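Local coordinates for mandelate racemase/muconate lactonizing protein (PDB 3V5C) that probably dehydrates galacturonate as a magnesium-dependent lyase of the enolase superfamily, at residues A150-Q158 / I190-A198. The protein carries 1 engineered substitution. Sequence-based numbering, arbitrary orientation.
Sequences ALMQEEAMQ and IVRGISEVA
The side-chain amide nitrogen of Q153 is shared between the backbone of the facing helix and a water: NE2 donates to O of G193 at 3.0 Å, with an N-H...O angle of 161°, and to a water that in turn donates to OE1 of E196. The carbonyl is met from above its plane, 40° out of it, whereas the oxygen lies close to the plane of the Q153 amide. With CG anti to the carbonyl carbon and the chain extended beyond it, the glutamine stretches across the interface as a knob in the hole formed by G193, I194, E196 and V197. Its CG passes 3.4 Å from O of G193, and its CB rests 3.6 Å from CG2 of V197. G193 has no side chain, and a CB there would crowd CG of Q153. The same G193 oxygen receives a weak helical bond from N of V197. Were Q153 shortened to an alanine, this carbonyl would probably lose its cross-helix donor and the water at E196 one of its mates. The two segments belong to successive outer helices, 145-161 and 180-198, of the TIM-type barrel in the enolase fold; strand 167-170 lies between them in sequence, and the axes of 150-158 and 190-198 come within 8.8 Å of each other, with their N-to-C directions 36° apart. Deeper in, contact becomes apolar. CB of A156 meets the other branch of V197, CG1, at 3.9 Å and also touches CG2 of I194. CB of M152 lies 3.9 Å from CG2 of I190 and also reaches CD1 of I194. Toward the barrel, I190 and I194 both pack on I169 of strand 167-170, A156 leans on F167, and M152 touches L135 of strand 126-135.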
loop_
_atom_site.group_PDB
_atom_site.type_symbol
_atom_site.label_atom_id
_atom_site.label_comp_id
_atom_site.label_asym_id
_atom_site.label_seq_id
_atom_site.Cartn_x
_atom_site.Cartn_y
_atom_site.Cartn_z
ATOM N N ALA A 150 3.899 -21.100 -17.119
ATOM C CA ALA A 150 3.491 -20.344 -18.298
ATOM C C ALA A 150 2.372 -19.338 -18.010
ATOM O O ALA A 150 2.422 -18.195 -18.449
ATOM C CB ALA A 150 3.059 -21.304 -19.411
ATOM N N LEU A 151 1.353 -19.783 -17.291
ATOM C CA LEU A 151 0.234 -18.914 -16.958
ATOM C C LEU A 151 0.689 -17.722 -16.114
ATOM O O LEU A 151 0.310 -16.578 -16.392
ATOM C CB LEU A 151 -0.858 -19.706 -16.261
ATOM C CG LEU A 151 -2.151 -18.977 -15.894
ATOM C CD1 LEU A 151 -3.309 -19.961 -15.784
ATOM C CD2 LEU A 151 -1.994 -18.230 -14.597
ATOM N N MET A 152 1.505 -17.988 -15.105
ATOM C CA MET A 152 2.008 -16.913 -14.253
ATOM C C MET A 152 2.958 -15.969 -14.994
ATOM O O MET A 152 2.934 -14.753 -14.766
ATOM C CB MET A 152 2.649 -17.472 -12.984
ATOM C CG MET A 152 1.677 -18.236 -12.114
ATOM S SD MET A 152 0.193 -17.327 -11.622
ATOM C CE MET A 152 0.946 -15.907 -10.804
ATOM N N GLN A 153 3.766 -16.507 -15.911
ATOM C CA GLN A 153 4.601 -15.649 -16.747
ATOM C C GLN A 153 3.728 -14.706 -17.581
ATOM O O GLN A 153 4.028 -13.521 -17.713
ATOM C CB GLN A 153 5.505 -16.472 -17.672
ATOM C CG GLN A 153 6.655 -17.160 -16.972
ATOM C CD GLN A 153 7.398 -18.095 -17.914
ATOM O OE1 GLN A 153 6.782 -18.887 -18.630
ATOM N NE2 GLN A 153 8.716 -17.984 -17.934
ATOM N N GLU A 154 2.645 -15.241 -18.146
ATOM C CA GLU A 154 1.741 -14.426 -18.951
ATOM C C GLU A 154 1.121 -13.302 -18.120
ATOM O O GLU A 154 0.928 -12.192 -18.606
ATOM C CB GLU A 154 0.660 -15.293 -19.596
ATOM C CG GLU A 154 -0.233 -14.518 -20.547
ATOM C CD GLU A 154 -1.245 -15.410 -21.245
ATOM O OE1 GLU A 154 -1.037 -16.646 -21.268
ATOM O OE2 GLU A 154 -2.250 -14.875 -21.761
ATOM N N GLU A 155 0.825 -13.591 -16.861
ATOM C CA GLU A 155 0.266 -12.561 -15.986
ATOM C C GLU A 155 1.302 -11.467 -15.734
ATOM O O GLU A 155 0.982 -10.274 -15.781
ATOM C CB GLU A 155 -0.250 -13.174 -14.675
ATOM C CG GLU A 155 -1.501 -14.020 -14.871
ATOM C CD GLU A 155 -2.174 -14.402 -13.584
ATOM O OE1 GLU A 155 -1.543 -14.213 -12.506
ATOM O OE2 GLU A 155 -3.338 -14.878 -13.635
ATOM N N ALA A 156 2.548 -11.865 -15.512
ATOM C CA ALA A 156 3.616 -10.887 -15.340
ATOM C C ALA A 156 3.748 -10.049 -16.606
ATOM O O ALA A 156 3.887 -8.834 -16.541
ATOM C CB ALA A 156 4.927 -11.564 -14.991
ATOM N N MET A 157 3.677 -10.703 -17.761
ATOM C CA MET A 157 3.789 -9.977 -19.016
ATOM C C MET A 157 2.622 -9.008 -19.240
ATOM O O MET A 157 2.819 -7.958 -19.860
ATOM C CB MET A 157 3.983 -10.943 -20.186
ATOM C CG MET A 157 5.359 -11.587 -20.178
ATOM S SD MET A 157 6.684 -10.353 -19.906
ATOM C CE MET A 157 6.971 -9.748 -21.575
ATOM N N GLN A 158 1.418 -9.344 -18.748
ATOM C CA GLN A 158 0.285 -8.415 -18.780
ATOM C C GLN A 158 0.649 -7.125 -18.044
ATOM O O GLN A 158 0.412 -6.030 -18.546
ATOM C CB GLN A 158 -0.969 -9.022 -18.154
ATOM C CG GLN A 158 -1.566 -10.194 -18.925
ATOM C CD GLN A 158 -2.624 -10.967 -18.123
ATOM O OE1 GLN A 158 -3.212 -10.434 -17.176
ATOM N NE2 GLN A 158 -2.843 -12.238 -18.487
ATOM N N ILE A 190 7.604 -21.249 -10.326
ATOM C CA ILE A 190 6.923 -20.014 -10.709
ATOM C C ILE A 190 7.824 -18.794 -10.521
ATOM O O ILE A 190 7.900 -17.914 -11.382
ATOM C CB ILE A 190 5.595 -19.854 -9.940
ATOM C CG1 ILE A 190 4.576 -20.877 -10.454
ATOM C CG2 ILE A 190 5.058 -18.424 -10.070
ATOM C CD1 ILE A 190 3.302 -20.980 -9.644
ATOM N N VAL A 191 8.488 -18.714 -9.380
ATOM C CA VAL A 191 9.385 -17.605 -9.155
ATOM C C VAL A 191 10.480 -17.548 -10.212
ATOM O O VAL A 191 10.751 -16.495 -10.763
ATOM C CB VAL A 191 9.967 -17.629 -7.755
ATOM C CG1 VAL A 191 10.977 -16.488 -7.612
ATOM C CG2 VAL A 191 8.835 -17.487 -6.728
ATOM N N ARG A 192 11.090 -18.689 -10.511
ATOM C CA ARG A 192 12.084 -18.741 -11.577
ATOM C C ARG A 192 11.503 -18.222 -12.887
ATOM O O ARG A 192 12.123 -17.418 -13.581
ATOM C CB ARG A 192 12.553 -20.180 -11.809
ATOM C CG ARG A 192 13.347 -20.796 -10.696
ATOM C CD ARG A 192 13.982 -22.107 -11.170
ATOM N NE ARG A 192 14.920 -22.634 -10.186
ATOM C CZ ARG A 192 16.108 -22.094 -9.939
ATOM N NH1 ARG A 192 16.496 -21.018 -10.611
ATOM N NH2 ARG A 192 16.910 -22.626 -9.028
ATOM N N GLY A 193 10.314 -18.708 -13.224
ATOM C CA GLY A 193 9.669 -18.347 -14.479
ATOM C C GLY A 193 9.450 -16.851 -14.604
ATOM O O GLY A 193 9.705 -16.251 -15.641
ATOM N N ILE A 194 8.966 -16.232 -13.536
ATOM C CA ILE A 194 8.720 -14.794 -13.582
ATOM C C ILE A 194 10.022 -13.996 -13.661
ATOM O O ILE A 194 10.099 -13.005 -14.382
ATOM C CB ILE A 194 7.826 -14.357 -12.417
ATOM C CG1 ILE A 194 6.425 -14.927 -12.659
ATOM C CG2 ILE A 194 7.786 -12.825 -12.315
ATOM C CD1 ILE A 194 5.573 -15.034 -11.424
ATOM N N SER A 195 11.041 -14.442 -12.937
ATOM C CA SER A 195 12.381 -13.866 -13.036
ATOM C C SER A 195 12.855 -13.776 -14.487
ATOM O O SER A 195 13.425 -12.767 -14.910
ATOM C CB SER A 195 13.368 -14.700 -12.222
ATOM O OG SER A 195 14.700 -14.258 -12.414
ATOM N N GLU A 196 12.605 -14.835 -15.242
ATOM C CA GLU A 196 13.002 -14.871 -16.651
ATOM C C GLU A 196 12.271 -13.823 -17.496
ATOM O O GLU A 196 12.863 -13.210 -18.380
ATOM C CB GLU A 196 12.826 -16.294 -17.206
ATOM C CG GLU A 196 13.783 -17.290 -16.559
ATOM C CD GLU A 196 13.310 -18.738 -16.621
ATOM O OE1 GLU A 196 12.269 -19.010 -17.260
ATOM O OE2 GLU A 196 13.988 -19.608 -16.021
ATOM N N VAL A 197 10.988 -13.624 -17.207
ATOM C CA VAL A 197 10.163 -12.579 -17.797
ATOM C C VAL A 197 10.656 -11.177 -17.472
ATOM O O VAL A 197 10.754 -10.320 -18.352
ATOM C CB VAL A 197 8.733 -12.634 -17.202
ATOM C CG1 VAL A 197 8.021 -11.299 -17.402
ATOM C CG2 VAL A 197 7.944 -13.786 -17.761
ATOM N N ALA A 198 10.924 -10.936 -16.190
ATOM C CA ALA A 198 11.220 -9.603 -15.691
ATOM C C ALA A 198 12.583 -9.105 -16.160
ATOM O O ALA A 198 12.784 -7.911 -16.355
ATOM C CB ALA A 198 11.134 -9.581 -14.151
HETATM O O HOH W 1 10.839 -19.023 -19.781
#